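Long-range contacts in 4-alpha-glucanotransferase (Corynebacterium glutamicum, PDB 5B68), which is an amylomaltase, built from an N-terminal beta sandwich and a domain of the TIM-barrel clan: residues Tyr440-Arg448 and Asp486-Glu497; Ser643-Val654 and Leu695-Arg705. All blocks are in the same frame, centred on the assembly; numbering follows the deposited sequence.

Contact 1: Tyr440-Arg448 and Asp486-Glu497. With SO4 (sulfate ion), chain K; SO4 (sulfate ion), chain F.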
loop_
_atom_site.group_PDB
_atom_site.type_symbol
_atom_site.label_atom_id
_atom_site.label_comp_id
_atom_site.label_asym_id
_atom_site.label_seq_id
_atom_site.Cartn_x
_atom_site.Cartn_y
_atom_site.Cartn_z
ATOM N N TYR A 440 3.673 17.411 2.585
ATOM C CA TYR A 440 3.402 15.980 2.586
ATOM C C TYR A 440 1.968 15.663 3.074
ATOM O O TYR A 440 1.680 14.544 3.541
ATOM C CB TYR A 440 4.463 15.209 3.371
ATOM C CG TYR A 440 5.795 15.208 2.698
ATOM C CD1 TYR A 440 6.126 14.196 1.756
ATOM C CD2 TYR A 440 6.776 16.161 2.993
ATOM C CE1 TYR A 440 7.321 14.212 1.077
ATOM C CE2 TYR A 440 8.001 16.146 2.362
ATOM C CZ TYR A 440 8.266 15.186 1.336
ATOM O OH TYR A 440 9.437 15.075 0.680
ATOM N N ILE A 441 1.069 16.645 3.037
ATOM C CA ILE A 441 -0.207 16.436 3.645
ATOM C C ILE A 441 -1.022 15.317 2.948
ATOM O O ILE A 441 -1.696 14.560 3.662
ATOM C CB ILE A 441 -1.009 17.758 3.743
ATOM C CG1 ILE A 441 -0.287 18.727 4.684
ATOM C CG2 ILE A 441 -2.464 17.476 4.110
ATOM C CD1 ILE A 441 -0.202 18.309 6.156
ATOM N N PRO A 442 -0.917 15.174 1.605
ATOM C CA PRO A 442 -1.622 14.031 0.961
ATOM C C PRO A 442 -1.120 12.628 1.396
ATOM O O PRO A 442 -1.910 11.687 1.517
ATOM C CB PRO A 442 -1.358 14.292 -0.494
ATOM C CG PRO A 442 -1.347 15.811 -0.586
ATOM C CD PRO A 442 -0.474 16.126 0.589
ATOM N N TRP A 443 0.177 12.539 1.672
ATOM C CA TRP A 443 0.800 11.279 2.169
ATOM C C TRP A 443 0.304 11.040 3.613
ATOM O O TRP A 443 -0.163 9.936 3.979
ATOM C CB TRP A 443 2.315 11.413 2.118
ATOM C CG TRP A 443 3.120 10.269 2.631
ATOM C CD1 TRP A 443 4.197 10.373 3.432
ATOM C CD2 TRP A 443 3.032 8.887 2.266
ATOM N NE1 TRP A 443 4.728 9.138 3.690
ATOM C CE2 TRP A 443 4.078 8.218 2.929
ATOM C CE3 TRP A 443 2.186 8.152 1.442
ATOM C CZ2 TRP A 443 4.263 6.836 2.843
ATOM C CZ3 TRP A 443 2.342 6.813 1.347
ATOM C CH2 TRP A 443 3.411 6.141 2.037
ATOM N N ARG A 444 0.372 12.088 4.486
ATOM C CA ARG A 444 -0.201 12.001 5.790
ATOM C C ARG A 444 -1.674 11.507 5.791
ATOM O O ARG A 444 -2.039 10.627 6.577
ATOM C CB ARG A 444 -0.210 13.378 6.522
ATOM C CG ARG A 444 -0.768 13.256 7.936
ATOM C CD ARG A 444 -0.917 14.632 8.583
ATOM N NE ARG A 444 -2.051 15.330 8.038
ATOM C CZ ARG A 444 -2.402 16.588 8.348
ATOM N NH1 ARG A 444 -1.667 17.286 9.201
ATOM N NH2 ARG A 444 -3.460 17.179 7.741
ATOM N N ASN A 445 -2.499 12.122 4.944
ATOM C CA ASN A 445 -3.928 11.884 5.037
ATOM C C ASN A 445 -4.286 10.452 4.583
ATOM O O ASN A 445 -5.157 9.813 5.234
ATOM C CB ASN A 445 -4.680 12.928 4.220
ATOM C CG ASN A 445 -4.665 14.308 4.893
ATOM O OD1 ASN A 445 -4.226 14.464 6.008
ATOM N ND2 ASN A 445 -5.197 15.275 4.210
ATOM N N LEU A 446 -3.644 9.951 3.524
ATOM C CA LEU A 446 -3.925 8.576 3.105
ATOM C C LEU A 446 -3.464 7.586 4.208
ATOM O O LEU A 446 -4.224 6.669 4.595
ATOM C CB LEU A 446 -3.402 8.273 1.746
ATOM C CG LEU A 446 -1.931 7.951 1.565
ATOM C CD1 LEU A 446 -1.573 6.488 1.828
ATOM C CD2 LEU A 446 -1.534 8.356 0.204
ATOM N N LEU A 447 -2.287 7.842 4.793
ATOM C CA LEU A 447 -1.815 6.994 5.848
ATOM C C LEU A 447 -2.714 7.000 7.069
ATOM O O LEU A 447 -2.980 5.935 7.715
ATOM C CB LEU A 447 -0.366 7.337 6.255
ATOM C CG LEU A 447 0.742 7.045 5.275
ATOM C CD1 LEU A 447 2.070 7.725 5.641
ATOM C CD2 LEU A 447 0.916 5.525 5.189
ATOM N N ARG A 448 -3.109 8.195 7.499
ATOM C CA ARG A 448 -3.916 8.256 8.658
ATOM C C ARG A 448 -5.269 7.474 8.477
ATOM O O ARG A 448 -5.737 6.839 9.395
ATOM C CB ARG A 448 -4.211 9.715 8.998
ATOM C CG ARG A 448 -4.987 9.867 10.242
ATOM C CD ARG A 448 -4.817 11.219 10.825
ATOM N NE ARG A 448 -3.436 11.527 11.164
ATOM C CZ ARG A 448 -3.068 12.640 11.770
ATOM N NH1 ARG A 448 -3.991 13.544 12.099
ATOM N NH2 ARG A 448 -1.786 12.886 12.047
ATOM N N ASP A 486 12.597 12.140 -1.067
ATOM C CA ASP A 486 13.184 12.372 0.220
ATOM C C ASP A 486 12.731 11.279 1.184
ATOM O O ASP A 486 11.648 11.401 1.815
ATOM C CB ASP A 486 12.859 13.767 0.724
ATOM C CG ASP A 486 13.464 14.065 2.078
ATOM O OD1 ASP A 486 14.140 13.224 2.766
ATOM O OD2 ASP A 486 13.357 15.255 2.417
ATOM N N HIS A 487 13.566 10.234 1.327
ATOM C CA HIS A 487 13.181 9.093 2.177
ATOM C C HIS A 487 13.010 9.494 3.661
ATOM O O HIS A 487 12.199 8.896 4.407
ATOM C CB HIS A 487 14.149 7.904 2.031
ATOM C CG HIS A 487 15.546 8.293 2.330
ATOM N ND1 HIS A 487 16.060 8.255 3.603
ATOM C CD2 HIS A 487 16.470 8.902 1.566
ATOM C CE1 HIS A 487 17.265 8.781 3.605
ATOM N NE2 HIS A 487 17.534 9.190 2.387
ATOM N N ASN A 488 13.761 10.480 4.106
ATOM C CA ASN A 488 13.599 10.952 5.463
ATOM C C ASN A 488 12.172 11.479 5.715
ATOM O O ASN A 488 11.592 11.211 6.778
ATOM C CB ASN A 488 14.590 11.963 5.868
ATOM C CG ASN A 488 15.972 11.362 6.087
ATOM O OD1 ASN A 488 16.146 10.303 6.669
ATOM N ND2 ASN A 488 16.939 12.049 5.608
ATOM N N ALA A 489 11.644 12.150 4.719
ATOM C CA ALA A 489 10.239 12.531 4.753
ATOM C C ALA A 489 9.251 11.383 4.573
ATOM O O ALA A 489 8.385 11.208 5.426
ATOM C CB ALA A 489 9.984 13.664 3.762
ATOM N N LEU A 490 9.365 10.576 3.518
ATOM C CA LEU A 490 8.368 9.531 3.268
ATOM C C LEU A 490 8.401 8.443 4.351
ATOM O O LEU A 490 7.362 8.043 4.890
ATOM C CB LEU A 490 8.564 8.937 1.874
ATOM C CG LEU A 490 8.158 9.870 0.707
ATOM C CD1 LEU A 490 8.236 9.195 -0.619
ATOM C CD2 LEU A 490 6.745 10.387 0.891
ATOM N N VAL A 491 9.591 7.984 4.701
ATOM C CA VAL A 491 9.736 6.941 5.724
ATOM C C VAL A 491 9.437 7.491 7.069
ATOM O O VAL A 491 8.768 6.832 7.908
ATOM C CB VAL A 491 11.176 6.360 5.778
ATOM C CG1 VAL A 491 11.323 5.386 6.931
ATOM C CG2 VAL A 491 11.555 5.662 4.483
ATOM N N GLY A 492 9.910 8.720 7.312
ATOM C CA GLY A 492 9.668 9.372 8.630
ATOM C C GLY A 492 8.188 9.590 8.903
ATOM O O GLY A 492 7.717 9.379 10.023
ATOM N N ILE A 493 7.470 9.994 7.891
ATOM C CA ILE A 493 6.040 10.189 8.041
ATOM C C ILE A 493 5.286 8.856 8.168
ATOM O O ILE A 493 4.341 8.785 8.880
ATOM C CB ILE A 493 5.518 11.080 6.906
ATOM C CG1 ILE A 493 6.021 12.539 7.112
ATOM C CG2 ILE A 493 3.973 11.064 6.819
ATOM C CD1 ILE A 493 5.918 13.404 5.849
ATOM N N LEU A 494 5.676 7.814 7.439
ATOM C CA LEU A 494 5.106 6.534 7.645
ATOM C C LEU A 494 5.297 6.106 9.108
ATOM O O LEU A 494 4.356 5.641 9.774
ATOM C CB LEU A 494 5.735 5.528 6.668
ATOM C CG LEU A 494 5.454 4.062 6.895
ATOM C CD1 LEU A 494 3.979 3.802 6.732
ATOM C CD2 LEU A 494 6.241 3.247 5.894
ATOM N N ALA A 495 6.498 6.277 9.639
ATOM C CA ALA A 495 6.771 5.901 11.030
ATOM C C ALA A 495 5.947 6.744 12.016
ATOM O O ALA A 495 5.404 6.178 12.999
ATOM C CB ALA A 495 8.245 5.978 11.369
ATOM N N LEU A 496 5.808 8.023 11.704
ATOM C CA LEU A 496 5.035 8.923 12.534
ATOM C C LEU A 496 3.576 8.498 12.581
ATOM O O LEU A 496 3.046 8.333 13.674
ATOM C CB LEU A 496 5.150 10.357 12.073
ATOM C CG LEU A 496 4.265 11.430 12.753
ATOM C CD1 LEU A 496 4.445 11.501 14.249
ATOM C CD2 LEU A 496 4.574 12.766 12.089
ATOM N N GLU A 497 2.952 8.369 11.435
ATOM C CA GLU A 497 1.551 7.964 11.418
ATOM C C GLU A 497 1.275 6.593 12.085
ATOM O O GLU A 497 0.281 6.421 12.836
ATOM C CB GLU A 497 0.992 8.104 10.042
ATOM C CG GLU A 497 0.773 9.554 9.609
ATOM C CD GLU A 497 -0.162 10.301 10.507
ATOM O OE1 GLU A 497 -1.307 9.820 10.770
ATOM O OE2 GLU A 497 0.233 11.409 10.976
HETATM S S SO4 K . -3.176 20.558 9.302
HETATM O O1 SO4 K . -3.733 21.340 10.438
HETATM O O2 SO4 K . -2.763 21.433 8.173
HETATM O O3 SO4 K . -1.959 19.811 9.757
HETATM O O4 SO4 K . -4.287 19.683 8.851
HETATM S S SO4 F . -7.733 12.775 13.852
HETATM O O1 SO4 F . -8.497 14.031 14.073
HETATM O O2 SO4 F . -6.530 12.748 14.697
HETATM O O3 SO4 F . -7.376 12.738 12.390
HETATM O O4 SO4 F . -8.548 11.668 14.336
HETATM O O HOH W 1 11.379 16.658 1.360
HETATM O O HOH W 2 10.168 13.765 -1.737
#
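E497 meets R448 where the helices 441-448 and 487-497 come close, and its carboxylate takes the guanidinium side-on. R448 NE donates a hydrogen bond to E497 OE1 at 2.8 Å, and R448 NH2 donates to the syn lone pair of E497 OE2 at 2.7 Å. OE2 also accepts from W143 NE1 of the beta sandwich. Buried as it is, the glutamate probably stays charged with the arginine at its side.

W443 leaves the first helix with CB pointing toward the second, and CG is anti to the backbone N (chi1 178°). CG and CD1 then lie beneath the L490 methyl CD2, a CH-pi contact 3.7 Å from CD2 to the centroid of the five-membered ring, while L447 CD1 covers the opposite face. W443 CD1 also lies 3.5 Å from I493 CG2. NE1, the one polar atom of the indole, donates to L490 O in the carbonyl plane (3.1 Å), an oxygen that already takes the helical N-H of L494. CE2 and CZ2 pass beside L490 O, and W443 CZ2 lies loosely, 4.3 Å, from L494 CB.

The pair belongs to the TIM-barrel-clan region: the two helices run 34° from parallel, and W443 and L447 also touch L387 on strand 382-387 of its parallel sheet. Small A489 suits the place against the Y440 ring, because its CB can lie over the phenol face, 3.7 Å from the ring centroid. Y440 OH, at the polar end, binds two waters; one donates to D486 OD2 and the other accepts from D486 N. R444, one turn before R448, holds a sulfate ion, probably from the crystallisation liquor, through NH1 and NH2.

Contact 2: Ser643-Val654 and Leu695-Arg705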
loop_
_atom_site.group_PDB
_atom_site.type_symbol
_atom_site.label_atom_id
_atom_site.label_comp_id
_atom_site.label_asym_id
_atom_site.label_seq_id
_atom_site.Cartn_x
_atom_site.Cartn_y
_atom_site.Cartn_z
ATOM N N SER A 643 11.675 -14.768 13.604
ATOM C CA SER A 643 10.871 -13.667 13.091
ATOM C C SER A 643 9.869 -13.111 14.066
ATOM O O SER A 643 9.100 -13.865 14.664
ATOM C CB SER A 643 10.139 -14.115 11.842
ATOM O OG SER A 643 11.054 -14.344 10.763
ATOM N N ALA A 644 9.851 -11.772 14.216
ATOM C CA ALA A 644 8.907 -11.088 15.080
ATOM C C ALA A 644 7.461 -11.470 14.752
ATOM O O ALA A 644 6.657 -11.675 15.657
ATOM C CB ALA A 644 9.068 -9.607 14.939
ATOM N N LEU A 645 7.141 -11.578 13.484
ATOM C CA LEU A 645 5.821 -11.952 13.086
ATOM C C LEU A 645 5.852 -12.997 11.990
ATOM O O LEU A 645 6.668 -12.937 11.066
ATOM C CB LEU A 645 5.027 -10.751 12.591
ATOM C CG LEU A 645 4.769 -9.648 13.601
ATOM C CD1 LEU A 645 4.150 -8.449 12.840
ATOM C CD2 LEU A 645 3.859 -10.045 14.738
ATOM N N THR A 646 4.915 -13.944 12.076
ATOM C CA THR A 646 4.719 -14.970 11.017
ATOM C C THR A 646 3.290 -14.918 10.541
ATOM O O THR A 646 2.430 -14.508 11.281
ATOM C CB THR A 646 5.032 -16.382 11.538
ATOM O OG1 THR A 646 4.262 -16.597 12.708
ATOM C CG2 THR A 646 6.441 -16.489 11.835
ATOM N N CYS A 647 3.019 -15.377 9.336
ATOM C CA CYS A 647 1.712 -15.241 8.769
ATOM C C CYS A 647 1.363 -16.515 8.078
ATOM O O CYS A 647 2.188 -17.019 7.292
ATOM C CB CYS A 647 1.628 -14.063 7.754
ATOM S SG CYS A 647 -0.117 -13.739 7.347
ATOM N N VAL A 648 0.204 -17.066 8.470
ATOM C CA VAL A 648 -0.376 -18.262 7.878
ATOM C C VAL A 648 -1.365 -17.716 6.887
ATOM O O VAL A 648 -2.222 -16.939 7.265
ATOM C CB VAL A 648 -1.147 -19.112 8.938
ATOM C CG1 VAL A 648 -1.819 -20.334 8.304
ATOM C CG2 VAL A 648 -0.258 -19.441 10.095
ATOM N N CYS A 649 -1.245 -18.114 5.644
ATOM C CA CYS A 649 -2.265 -17.799 4.661
ATOM C C CYS A 649 -3.490 -18.690 4.821
ATOM O O CYS A 649 -3.399 -19.909 4.901
ATOM C CB CYS A 649 -1.722 -17.852 3.250
ATOM S SG CYS A 649 -0.402 -16.612 2.892
ATOM N N LEU A 650 -4.671 -18.045 4.827
ATOM C CA LEU A 650 -5.910 -18.697 5.071
ATOM C C LEU A 650 -6.103 -19.801 4.041
ATOM O O LEU A 650 -6.645 -20.878 4.367
ATOM C CB LEU A 650 -7.118 -17.707 4.988
ATOM C CG LEU A 650 -8.484 -18.317 5.296
ATOM C CD1 LEU A 650 -8.498 -18.793 6.758
ATOM C CD2 LEU A 650 -9.627 -17.310 5.012
ATOM N N VAL A 651 -5.693 -19.536 2.817
ATOM C CA VAL A 651 -5.802 -20.537 1.743
ATOM C C VAL A 651 -5.130 -21.852 2.140
ATOM O O VAL A 651 -5.598 -22.917 1.727
ATOM C CB VAL A 651 -5.172 -20.058 0.390
ATOM C CG1 VAL A 651 -6.046 -18.989 -0.242
ATOM C CG2 VAL A 651 -3.745 -19.572 0.504
ATOM N N ASP A 652 -4.013 -21.751 2.833
ATOM C CA ASP A 652 -3.242 -22.944 3.241
ATOM C C ASP A 652 -3.906 -23.694 4.394
ATOM O O ASP A 652 -3.592 -24.869 4.599
ATOM C CB ASP A 652 -1.804 -22.563 3.655
ATOM C CG ASP A 652 -0.931 -22.261 2.472
ATOM O OD1 ASP A 652 -1.428 -22.462 1.350
ATOM O OD2 ASP A 652 0.229 -21.883 2.653
ATOM N N MET A 653 -4.829 -23.055 5.112
ATOM C CA MET A 653 -5.551 -23.682 6.197
ATOM C C MET A 653 -6.698 -24.555 5.686
ATOM O O MET A 653 -7.211 -25.387 6.436
ATOM C CB MET A 653 -6.032 -22.641 7.238
ATOM C CG MET A 653 -4.947 -21.767 7.747
ATOM S SD MET A 653 -5.488 -20.587 8.988
ATOM C CE MET A 653 -5.121 -21.440 10.542
ATOM N N VAL A 654 -7.123 -24.387 4.423
ATOM C CA VAL A 654 -8.259 -25.133 3.925
ATOM C C VAL A 654 -7.923 -26.025 2.714
ATOM O O VAL A 654 -8.810 -26.672 2.187
ATOM C CB VAL A 654 -9.430 -24.187 3.564
ATOM C CG1 VAL A 654 -9.826 -23.366 4.753
ATOM C CG2 VAL A 654 -9.019 -23.272 2.434
ATOM N N LEU A 695 -8.111 -30.050 8.713
ATOM C CA LEU A 695 -6.925 -29.376 8.106
ATOM C C LEU A 695 -6.663 -27.989 8.741
ATOM O O LEU A 695 -5.546 -27.702 9.144
ATOM C CB LEU A 695 -7.002 -29.288 6.567
ATOM C CG LEU A 695 -5.785 -28.612 5.893
ATOM C CD1 LEU A 695 -4.500 -29.362 6.311
ATOM C CD2 LEU A 695 -5.873 -28.572 4.367
ATOM N N TYR A 696 -7.713 -27.193 8.919
ATOM C CA TYR A 696 -7.595 -25.893 9.612
ATOM C C TYR A 696 -6.886 -26.007 10.967
ATOM O O TYR A 696 -5.958 -25.270 11.255
ATOM C CB TYR A 696 -8.995 -25.260 9.791
ATOM C CG TYR A 696 -8.961 -24.037 10.621
ATOM C CD1 TYR A 696 -9.031 -24.131 11.976
ATOM C CD2 TYR A 696 -8.758 -22.787 10.071
ATOM C CE1 TYR A 696 -8.973 -23.036 12.782
ATOM C CE2 TYR A 696 -8.680 -21.683 10.875
ATOM C CZ TYR A 696 -8.764 -21.805 12.224
ATOM O OH TYR A 696 -8.680 -20.724 13.062
ATOM N N HIS A 697 -7.345 -26.951 11.797
ATOM C CA HIS A 697 -6.836 -27.148 13.136
ATOM C C HIS A 697 -5.424 -27.673 13.061
ATOM O O HIS A 697 -4.591 -27.276 13.886
ATOM C CB HIS A 697 -7.726 -28.126 13.927
ATOM C CG HIS A 697 -9.038 -27.527 14.291
ATOM N ND1 HIS A 697 -9.133 -26.507 15.197
ATOM C CD2 HIS A 697 -10.277 -27.681 13.758
ATOM C CE1 HIS A 697 -10.391 -26.109 15.284
ATOM N NE2 HIS A 697 -11.105 -26.811 14.423
ATOM N N ARG A 698 -5.141 -28.574 12.122
ATOM C CA ARG A 698 -3.725 -29.058 11.991
ATOM C C ARG A 698 -2.714 -27.879 11.671
ATOM O O ARG A 698 -1.595 -27.731 12.250
ATOM C CB ARG A 698 -3.652 -30.142 10.945
ATOM C CG ARG A 698 -4.383 -31.426 11.350
ATOM C CD ARG A 698 -4.376 -32.484 10.259
ATOM N NE ARG A 698 -3.083 -33.097 10.177
ATOM C CZ ARG A 698 -2.756 -34.220 9.529
ATOM N NH1 ARG A 698 -1.482 -34.606 9.538
ATOM N NH2 ARG A 698 -3.656 -34.984 8.928
ATOM N N VAL A 699 -3.113 -27.028 10.732
ATOM C CA VAL A 699 -2.222 -25.949 10.319
ATOM C C VAL A 699 -2.166 -24.930 11.414
ATOM O O VAL A 699 -1.069 -24.406 11.672
ATOM C CB VAL A 699 -2.649 -25.351 8.955
ATOM C CG1 VAL A 699 -1.870 -24.086 8.602
ATOM C CG2 VAL A 699 -2.590 -26.463 7.889
ATOM N N ALA A 700 -3.313 -24.638 12.044
ATOM C CA ALA A 700 -3.303 -23.676 13.187
ATOM C C ALA A 700 -2.402 -24.139 14.325
ATOM O O ALA A 700 -1.594 -23.371 14.838
ATOM C CB ALA A 700 -4.679 -23.377 13.690
ATOM N N LYS A 701 -2.480 -25.415 14.681
ATOM C CA LYS A 701 -1.610 -25.937 15.752
ATOM C C LYS A 701 -0.144 -25.911 15.377
ATOM O O LYS A 701 0.688 -25.571 16.226
ATOM C CB LYS A 701 -1.984 -27.395 16.124
ATOM C CG LYS A 701 -3.242 -27.462 16.950
ATOM C CD LYS A 701 -3.435 -28.825 17.633
ATOM C CE LYS A 701 -4.840 -28.939 18.244
ATOM N NZ LYS A 701 -5.929 -29.033 17.221
ATOM N N ALA A 702 0.162 -26.279 14.140
ATOM C CA ALA A 702 1.524 -26.257 13.595
ATOM C C ALA A 702 2.100 -24.861 13.543
ATOM O O ALA A 702 3.333 -24.681 13.616
ATOM C CB ALA A 702 1.566 -26.945 12.212
ATOM N N SER A 703 1.237 -23.844 13.493
ATOM C CA SER A 703 1.722 -22.446 13.411
ATOM C C SER A 703 1.883 -21.762 14.748
ATOM O O SER A 703 2.305 -20.617 14.791
ATOM C CB SER A 703 0.763 -21.634 12.510
ATOM O OG SER A 703 0.697 -22.296 11.220
ATOM N N LYS A 704 1.539 -22.455 15.841
ATOM C CA LYS A 704 1.507 -21.784 17.124
ATOM C C LYS A 704 2.895 -21.417 17.544
ATOM O O LYS A 704 3.816 -22.155 17.308
ATOM C CB LYS A 704 0.735 -22.617 18.166
ATOM C CG LYS A 704 -0.752 -22.350 18.075
ATOM C CD LYS A 704 -1.489 -22.833 19.294
ATOM C CE LYS A 704 -2.969 -22.554 19.174
ATOM N NZ LYS A 704 -3.744 -23.562 19.966
ATOM N N ARG A 705 3.074 -20.259 18.158
ATOM C CA ARG A 705 4.441 -19.848 18.470
ATOM C C ARG A 705 4.908 -20.059 19.904
ATOM O O ARG A 705 6.129 -20.107 20.138
ATOM C CB ARG A 705 4.666 -18.429 18.026
ATOM C CG ARG A 705 4.254 -18.373 16.555
ATOM C CD ARG A 705 4.892 -17.191 15.909
ATOM N NE ARG A 705 6.295 -17.360 15.592
ATOM C CZ ARG A 705 7.132 -16.368 15.290
ATOM N NH1 ARG A 705 8.441 -16.588 15.032
ATOM N NH2 ARG A 705 6.694 -15.105 15.239
HETATM O O HOH W 3 3.522 -19.177 12.737
#
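Strand 645-649 turns into a short, weakly bonded helix at 650-654, whose axis is turned 126° from that of helix 695-702 and comes no closer to it than 8.3 Å, and beyond this second helix the chain runs back along the strand as far as R705. M653 fills the angle between the helices. Long and flexible, it lies alongside Y696, both pointing the same way, and its bend at chi3 (95°) brings CE to 3.6 Å from Y696 CE2 and also against A700 CB. With SD placed obliquely to the ring, this is a Met-aromatic contact; Y696 OH is hydrogen-bonded to D211 OD2. A700 suits its place because a lone methyl leaves room for the methionine's end.

The beta-branched V648 and V699 meet through their CG1 methyls at 3.8 Å. The other branch of V648, CG2, presses on S703, 3.4 Å from its CB. S703 OG is occupied all the same, donating to V699 O one turn back, which lets a serine sit against a valine. Nearby, a water bridges the two segments, donating to S703 O and bonded to T646 OG1.

R705 closes the contact at the start of the strand. Its NH1 and NH2 meet S643 O end-on, each at 2.8 Å and with that oxygen in the guanidinium plane, while T646 CG2 lies 3.5 Å above the plane, over the centre of the group. NE also donates to A639 O, and NH2 to R177 O. Three backbone carbonyls thus accept from the guanidinium, so its positive charge is probably met in part by peptide dipoles, with the threonine methyl supplying an apolar cover on one face.

After N-terminal helices and two short strands the chain builds the beta sandwich, whose strands 76-80 and 142-150 lie against contact 1, and then enters the region of the TIM-barrel clan. Contact 1 closes a loop of 37 residues holding strands 456-459, 467-472 and 481-484, bringing helix 487-500 back to helix 441-452 beside the sandwich. Contact 2 follows in series, neither nested nor crossed: its loop of 40 residues, almost without helix or strand, returns the C-terminal helix 694-702 to strand 645-649 of the parallel sheet. The centres lie about 32 Å apart and the nearest atoms about 14 Å apart, so the two do not touch.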